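Local coordinates for protein Alpha/beta hydrolase (Novosphingobium aromaticivorans, PDB 3BWX) that probably acts as a hydrolase with the alpha/beta hydrolase fold, at residues T39-D44 with A195-M200; L110-A115 with D223-R228; V258-I263 with E271-A276. The protein carries 1 engineered substitution. All blocks are in the same frame, centred on the assembly; numbering follows the deposited sequence. Where two conformers were deposited one is given.

Interaction 1: T39-D44 with A195-M200; sequences TRNARD and AFDYDM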
# COMPACT_ATOMS: atom_id res chain seq x y z
N THR A 39 6.95 3.46 1.00
CA THR A 39 7.41 4.07 2.25
C THR A 39 6.40 3.96 3.40
O THR A 39 6.56 4.65 4.42
CB THR A 39 7.80 5.55 2.06
OG1 THR A 39 6.65 6.27 1.60
CG2 THR A 39 8.94 5.69 1.08
N ARG A 40 5.39 3.11 3.23
CA ARG A 40 4.22 3.20 4.04
C ARG A 40 4.08 1.97 4.94
O ARG A 40 4.85 1.01 4.84
CB ARG A 40 2.98 3.38 3.18
CG ARG A 40 3.01 4.56 2.24
CD ARG A 40 3.11 5.87 3.02
NE ARG A 40 3.13 7.04 2.16
CZ ARG A 40 2.03 7.61 1.66
NH1 ARG A 40 0.83 7.15 1.96
NH2 ARG A 40 2.14 8.67 0.87
N ASN A 41 3.16 2.05 5.88
CA ASN A 41 2.97 1.08 6.95
C ASN A 41 1.45 0.83 7.21
O ASN A 41 0.55 1.32 6.49
CB ASN A 41 3.75 1.51 8.21
CG ASN A 41 3.19 2.80 8.80
OD1 ASN A 41 2.08 2.78 9.35
ND2 ASN A 41 3.90 3.92 8.64
N ALA A 42 1.14 0.02 8.21
CA ALA A 42 -0.23 -0.40 8.46
C ALA A 42 -1.15 0.78 8.74
O ALA A 42 -2.37 0.73 8.50
CB ALA A 42 -0.28 -1.38 9.63
N ARG A 43 -0.59 1.89 9.23
CA ARG A 43 -1.43 3.06 9.55
C ARG A 43 -2.12 3.69 8.35
O ARG A 43 -3.11 4.37 8.50
CB ARG A 43 -0.68 4.13 10.37
CG ARG A 43 -0.15 3.56 11.63
CD ARG A 43 0.37 4.60 12.63
NE ARG A 43 1.43 5.49 12.16
CZ ARG A 43 2.71 5.16 12.01
NH1 ARG A 43 3.13 3.93 12.17
NH2 ARG A 43 3.55 6.10 11.61
N ASP A 44 -1.62 3.42 7.14
CA ASP A 44 -2.32 3.93 5.93
C ASP A 44 -3.71 3.36 5.83
O ASP A 44 -4.59 4.00 5.23
CB ASP A 44 -1.55 3.64 4.65
CG ASP A 44 -0.56 4.76 4.27
OD1 ASP A 44 -0.33 5.72 5.05
OD2 ASP A 44 -0.01 4.68 3.17
N ALA A 195 10.02 11.91 12.25
CA ALA A 195 10.71 11.48 11.07
C ALA A 195 9.87 10.44 10.33
O ALA A 195 8.93 9.89 10.88
CB ALA A 195 12.06 10.89 11.45
N PHE A 196 10.16 10.23 9.06
CA PHE A 196 9.45 9.21 8.29
C PHE A 196 9.70 7.83 8.92
O PHE A 196 10.80 7.51 9.39
CB PHE A 196 9.82 9.26 6.81
CG PHE A 196 9.37 10.53 6.15
CD1 PHE A 196 8.03 10.69 5.74
CD2 PHE A 196 10.25 11.62 6.07
CE1 PHE A 196 7.61 11.90 5.19
CE2 PHE A 196 9.84 12.81 5.54
CZ PHE A 196 8.50 12.96 5.08
N ASP A 197 8.63 7.04 8.95
CA ASP A 197 8.62 5.79 9.75
C ASP A 197 9.12 4.59 8.94
O ASP A 197 8.41 3.62 8.73
CB ASP A 197 7.20 5.56 10.28
CG ASP A 197 7.14 4.58 11.44
OD1 ASP A 197 8.17 4.02 11.90
OD2 ASP A 197 6.01 4.35 11.92
N TYR A 198 10.38 4.68 8.50
CA TYR A 198 10.97 3.57 7.77
C TYR A 198 12.47 3.67 7.90
O TYR A 198 13.00 4.74 8.21
CB TYR A 198 10.51 3.49 6.28
CG TYR A 198 10.86 4.67 5.43
CD1 TYR A 198 12.10 4.73 4.79
CD2 TYR A 198 9.97 5.69 5.20
CE1 TYR A 198 12.42 5.83 3.99
CE2 TYR A 198 10.31 6.77 4.43
CZ TYR A 198 11.53 6.84 3.81
OH TYR A 198 11.89 7.90 3.00
N ASP A 199 13.16 2.55 7.64
CA ASP A 199 14.63 2.54 7.58
C ASP A 199 15.18 3.39 6.39
O ASP A 199 14.90 3.08 5.23
CB ASP A 199 15.08 1.07 7.37
CG ASP A 199 16.58 0.86 7.51
OD1 ASP A 199 17.33 1.85 7.62
OD2 ASP A 199 16.96 -0.32 7.56
N MSE A 200 15.92 4.46 6.68
CA MSE A 200 16.51 5.26 5.64
C MSE A 200 17.30 4.45 4.62
O MSE A 200 17.31 4.81 3.43
CB MSE A 200 17.40 6.37 6.24
CG MSE A 200 16.63 7.47 6.94
SE MSE A 200 15.23 8.41 5.91
CE MSE A 200 13.64 7.72 6.83
O HOH W 1 6.19 3.70 6.97

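Interaction 2: L110-A115 with D223-R228; sequences LTMLLA and DALATR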
# COMPACT_ATOMS: atom_id res chain seq x y z
N LEU A 110 2.72 -5.88 -5.71
CA LEU A 110 2.84 -7.14 -4.94
C LEU A 110 1.56 -7.97 -5.06
O LEU A 110 1.57 -9.21 -5.08
CB LEU A 110 3.13 -6.80 -3.48
CG LEU A 110 4.58 -6.27 -3.29
CD1 LEU A 110 4.88 -5.82 -1.85
CD2 LEU A 110 5.63 -7.28 -3.76
N THR A 111 0.43 -7.28 -5.13
CA THR A 111 -0.85 -7.96 -5.33
C THR A 111 -0.88 -8.71 -6.70
O THR A 111 -1.26 -9.86 -6.79
CB THR A 111 -2.02 -6.96 -5.27
OG1 THR A 111 -2.13 -6.43 -3.95
CG2 THR A 111 -3.36 -7.65 -5.64
N MSE A 112 -0.37 -8.06 -7.74
CA MSE A 112 -0.25 -8.75 -9.04
C MSE A 112 0.69 -9.95 -9.00
O MSE A 112 0.37 -11.03 -9.50
CB MSE A 112 0.16 -7.75 -10.12
CG MSE A 112 -0.87 -6.70 -10.41
SE MSE A 112 -0.28 -5.42 -11.83
CE MSE A 112 -0.52 -3.74 -10.93
N LEU A 113 1.80 -9.80 -8.26
CA LEU A 113 2.79 -10.84 -8.13
C LEU A 113 2.23 -12.03 -7.32
O LEU A 113 2.42 -13.20 -7.68
CB LEU A 113 4.06 -10.24 -7.52
CG LEU A 113 4.84 -9.38 -8.53
CD1 LEU A 113 5.86 -8.57 -7.74
CD2 LEU A 113 5.47 -10.27 -9.66
N LEU A 114 1.48 -11.74 -6.26
CA LEU A 114 0.82 -12.81 -5.49
C LEU A 114 -0.21 -13.52 -6.37
O LEU A 114 -0.30 -14.76 -6.32
CB LEU A 114 0.11 -12.26 -4.27
CG LEU A 114 1.00 -11.85 -3.13
CD1 LEU A 114 0.21 -11.01 -2.11
CD2 LEU A 114 1.69 -13.03 -2.47
N ALA A 115 -1.01 -12.78 -7.15
CA ALA A 115 -2.04 -13.38 -8.00
C ALA A 115 -1.40 -14.30 -9.03
O ALA A 115 -1.92 -15.38 -9.30
CB ALA A 115 -2.88 -12.28 -8.69
N ASP A 223 -3.13 -8.84 -16.25
CA ASP A 223 -4.19 -9.63 -16.90
C ASP A 223 -4.55 -10.86 -16.10
O ASP A 223 -5.75 -11.21 -16.01
CB ASP A 223 -3.82 -9.95 -18.34
CG ASP A 223 -4.28 -8.90 -19.30
OD1 ASP A 223 -5.49 -8.59 -19.25
OD2 ASP A 223 -3.49 -8.38 -20.12
N ALA A 224 -3.57 -11.48 -15.45
CA ALA A 224 -3.87 -12.62 -14.61
C ALA A 224 -4.72 -12.19 -13.41
O ALA A 224 -5.69 -12.85 -13.07
CB ALA A 224 -2.60 -13.33 -14.16
N LEU A 225 -4.34 -11.08 -12.79
CA LEU A 225 -5.17 -10.51 -11.72
C LEU A 225 -6.60 -10.17 -12.17
O LEU A 225 -7.57 -10.42 -11.44
CB LEU A 225 -4.51 -9.26 -11.09
CG LEU A 225 -5.20 -8.60 -9.89
CD1 LEU A 225 -5.35 -9.55 -8.67
CD2 LEU A 225 -4.43 -7.37 -9.46
N ALA A 226 -6.72 -9.58 -13.35
CA ALA A 226 -8.00 -9.18 -13.90
C ALA A 226 -8.92 -10.32 -14.30
O ALA A 226 -10.07 -10.06 -14.67
CB ALA A 226 -7.77 -8.27 -15.10
N THR A 227 -8.44 -11.56 -14.28
CA THR A 227 -9.36 -12.70 -14.34
C THR A 227 -10.22 -12.91 -13.08
O THR A 227 -11.14 -13.75 -13.08
CB THR A 227 -8.63 -14.05 -14.67
OG1 THR A 227 -7.83 -14.46 -13.55
CG2 THR A 227 -7.76 -13.93 -15.93
N ARG A 228 -9.92 -12.18 -11.99
CA ARG A 228 -10.62 -12.26 -10.73
C ARG A 228 -11.35 -10.92 -10.59
O ARG A 228 -10.94 -9.95 -11.25
CB ARG A 228 -9.62 -12.46 -9.60
CG ARG A 228 -8.61 -13.62 -9.88
CD ARG A 228 -9.30 -14.98 -10.04
NE ARG A 228 -10.09 -15.17 -8.85
CZ ARG A 228 -11.38 -15.44 -8.79
NH1 ARG A 228 -12.07 -15.72 -9.89
NH2 ARG A 228 -11.98 -15.47 -7.62

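Interaction 3: V258-I263 with E271-A276; sequences VTLPRI and EPESIA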
# COMPACT_ATOMS: atom_id res chain seq x y z
N VAL A 258 -12.66 3.40 -10.92
CA VAL A 258 -13.18 4.61 -10.23
C VAL A 258 -12.09 5.65 -10.18
O VAL A 258 -10.99 5.40 -9.68
CB VAL A 258 -13.72 4.25 -8.84
CG1 VAL A 258 -14.08 5.53 -8.06
CG2 VAL A 258 -14.88 3.23 -8.95
N THR A 259 -12.38 6.83 -10.71
CA THR A 259 -11.44 7.93 -10.65
C THR A 259 -11.89 8.91 -9.57
O THR A 259 -13.04 9.33 -9.57
CB THR A 259 -11.33 8.65 -11.99
OG1 THR A 259 -10.83 7.72 -12.98
CG2 THR A 259 -10.41 9.89 -11.88
N LEU A 260 -10.98 9.26 -8.67
CA LEU A 260 -11.21 10.18 -7.54
C LEU A 260 -10.90 11.59 -7.99
O LEU A 260 -9.77 11.89 -8.37
CB LEU A 260 -10.39 9.79 -6.31
CG LEU A 260 -10.78 8.61 -5.43
CD1 LEU A 260 -12.28 8.74 -4.94
CD2 LEU A 260 -10.50 7.30 -6.12
N PRO A 261 -11.91 12.46 -7.99
CA PRO A 261 -11.65 13.85 -8.45
C PRO A 261 -10.63 14.64 -7.62
O PRO A 261 -10.60 14.51 -6.38
CB PRO A 261 -13.02 14.52 -8.34
CG PRO A 261 -13.99 13.38 -8.37
CD PRO A 261 -13.32 12.23 -7.68
N ARG A 262 -9.80 15.42 -8.31
CA ARG A 262 -8.92 16.42 -7.70
C ARG A 262 -7.86 15.85 -6.75
O ARG A 262 -7.36 16.56 -5.88
CB ARG A 262 -9.74 17.49 -6.96
CG ARG A 262 -10.77 18.11 -7.88
CD ARG A 262 -11.12 19.58 -7.63
NE ARG A 262 -10.31 20.35 -6.67
CZ ARG A 262 -9.41 21.27 -7.02
NH1 ARG A 262 -9.18 21.57 -8.28
NH2 ARG A 262 -8.75 21.93 -6.08
N ILE A 263 -7.51 14.58 -6.90
CA ILE A 263 -6.42 14.05 -6.13
C ILE A 263 -5.53 13.23 -7.03
O ILE A 263 -5.95 12.72 -8.07
CB ILE A 263 -6.87 13.24 -4.87
CG1 ILE A 263 -7.53 11.94 -5.24
CG2 ILE A 263 -7.78 14.03 -3.90
CD1 ILE A 263 -7.90 11.10 -4.00
N GLU A 271 -11.75 8.55 1.17
CA GLU A 271 -12.75 9.26 0.37
C GLU A 271 -14.07 8.48 0.29
O GLU A 271 -14.05 7.26 0.11
CB GLU A 271 -12.27 9.46 -1.08
CG GLU A 271 -10.91 10.13 -1.24
CD GLU A 271 -9.69 9.24 -1.06
OE1 GLU A 271 -9.80 7.99 -1.09
OE2 GLU A 271 -8.59 9.85 -0.93
N PRO A 272 -15.21 9.17 0.44
CA PRO A 272 -16.46 8.44 0.32
C PRO A 272 -16.61 7.57 -0.92
O PRO A 272 -17.10 6.42 -0.84
CB PRO A 272 -17.51 9.53 0.32
CG PRO A 272 -16.87 10.63 1.15
CD PRO A 272 -15.43 10.60 0.75
N GLU A 273 -16.18 8.10 -2.05
CA GLU A 273 -16.27 7.35 -3.30
C GLU A 273 -15.36 6.08 -3.26
O GLU A 273 -15.71 5.06 -3.87
CB GLU A 273 -15.94 8.24 -4.48
CG GLU A 273 -17.06 9.24 -4.75
CD GLU A 273 -16.67 10.49 -5.50
OE1 GLU A 273 -15.49 10.66 -5.91
OE2 GLU A 273 -17.57 11.33 -5.69
N SER A 274 -14.20 6.17 -2.60
CA SER A 274 -13.31 5.02 -2.49
C SER A 274 -13.95 3.98 -1.60
O SER A 274 -13.88 2.78 -1.89
CB SER A 274 -11.97 5.43 -1.86
OG SER A 274 -11.25 6.35 -2.69
N ILE A 275 -14.49 4.40 -0.48
CA ILE A 275 -15.12 3.48 0.49
C ILE A 275 -16.25 2.72 -0.23
O ILE A 275 -16.37 1.49 -0.14
CB ILE A 275 -15.63 4.22 1.75
CG1 ILE A 275 -14.45 4.84 2.50
CG2 ILE A 275 -16.50 3.31 2.64
CD1 ILE A 275 -14.88 5.96 3.44
N ALA A 276 -17.12 3.48 -0.88
CA ALA A 276 -18.26 2.90 -1.60
C ALA A 276 -17.78 1.93 -2.69
O ALA A 276 -18.33 0.87 -2.87
CB ALA A 276 -19.14 3.98 -2.21
O HOH W 2 -15.22 8.96 -7.95

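Interaction 1: T39-D44 with A195-M200
D197 OD2 is gripped by both end nitrogens of R43. R43 NH1 donates to D197 OD2 at 2.9 Å and R43 NH2 donates to the same D197 OD2 at 3.0 Å. The oxygen lies close to the guanidinium plane, at its edge. NH1 meets it nearly in line with its C-O bond, while NH2 comes from the anti side. The carboxylate plane is turned 37° from that of the guanidinium, so this salt bridge is a fork on one oxygen and not two parallel bonds. R43 gets there with a bend at chi3 (-57°).

N41 OD1 lies over one face of the R43 guanidinium, toward its rim. It also accepts from R43 N at 2.8 Å, which makes an Asx turn. That bond and the two made by ND2, to a water and to R184 O, together set the rotation of the amide. N41 ND2 donates to the bridging water at 2.8 Å. The same water donates to T39 O at 2.7 Å and to D197 O at 2.8 Å, so it joins both backbones. D197 is itself the centre of an inverse gamma turn.

The apolar part is a CH-pi contact. T39 CG2 stands over a face of the Y198 ring, 4.2 Å from its centroid. The two side chains run alongside each other in the same direction, and T39 CB is 3.7 Å from Y198 CE2. The ring hydroxyl is held by G147 N.

Segment 39-44 belongs to the loop between strand 32-35 and helix 46-52. The loop at this place often contributes to the oxyanion hole in alpha/beta hydrolases. Segment 195-200 leaves strand 194-196 of a small antiparallel sheet. Helix 175-185 lies beside both, and its K183 O accepts from R43 NE.

Interaction 2: L110-A115 with D223-R228
L225 fills the tight part of this contact, with its forked end set against three residues of helix 106-117. L225 CD2 rests 3.7 Å from CG of M112, a selenomethionine. L225 CD1 rests 3.7 Å from A115 CB. T111 CG2 faces both branches about equally, 4.0 Å from L225 CD2 and 4.1 Å from L225 CD1. All four residues are buried, and no hydrogen bond crosses between the segments.

The small side chain of A115 lets the backbones come close, with A115 CA only 5.6 Å from L225 CA. With L225 CG anti to the backbone N (chi1 -176°), the fork reaches out to the helix. M112 offers its CG in passing. Its selenium end leads away from segment 223-228, and its side chain also packs on L221 and F222 of helix 219-225.

In the alpha/beta hydrolase fold, a helix like 106-117 follows the nucleophile elbow. A GxSxG pattern running into its first turn is consistent with such an elbow here. T111 OG1 is tied back to G107 O of that pattern, and its methyl group serves the contact with L225. Helices 106-117 and 219-225 both pack on strand 122-128. L225 touches A125 and L127 there, M112 touches L127, and A115 touches I122.

Around L225 the contact is looser. A224 CB points toward the helix, but its nearest atom there, A115 O, is 5.3 Å from A224 CB. Beyond it the chain turns through a type I beta turn from L225 to R228. The exposed T227 folds back on its own segment, and T227 OG1 donates to A224 O at 2.7 Å, in the carbonyl plane. Farther out, D223 makes a salt bridge with R252, and R228 NE bonds to I122 O.

Interaction 3: V258-I263 with E271-A276
The end of the last sheet strand, 255-260, packs here on the start of the C-terminal helix, 272-282. L260 is the main apolar group. Its CD1 sits among three residues of the helix start, 3.4 Å from S274 OG, 3.7 Å from E273 CB and 3.9 Å from E271 CB. The side chains of L260 and E273 run antiparallel, alongside each other.

E271 holds the N-cap position. Its chain bends at chi2 (81°), which carries the carboxylate back over the loop. E271 OE1 accepts from S274 OG at 2.7 Å, on the anti side but tilted 31° out of the carboxylate plane. E271 OE2 takes T268 N and also lies 3.4 Å from I263 CD1, which comes from the opposite direction.

P261 and E273 are exposed. A water donates to T259 O at 2.7 Å and to E273 OE1 at 2.7 Å. The same E273 OE1 lies 3.2 Å from P261 CD, a contact without a hydrogen bond.

A type II beta turn from L260 to I263 starts the short loop back to the helix. In alpha/beta hydrolases the connection from the last strand to the last helix typically carries the catalytic histidine, so this strand-loop-helix unit is typical of that fold.

From the N terminus, the chain first passes 39-44, in the loop after strand 32-35, then 110-115 on helix 106-117. It returns to the first at 195-200, closing a loop of 150 residues in interaction 1. It returns to the second at 223-228, closing 107 residues in interaction 2. These two cross and lie on opposite sides of the chain's centre. Interaction 3 follows both in series and spans only seven residues. Interaction 1 ties the small antiparallel sheet 151-152, 186-188 and 194-196, which lies between strand 122-128 and helix 219-225, to the core. Interaction 2 joins two helices beside the main sheet, and interaction 3 joins its edge strand 255-260 to the last helix. None touches another.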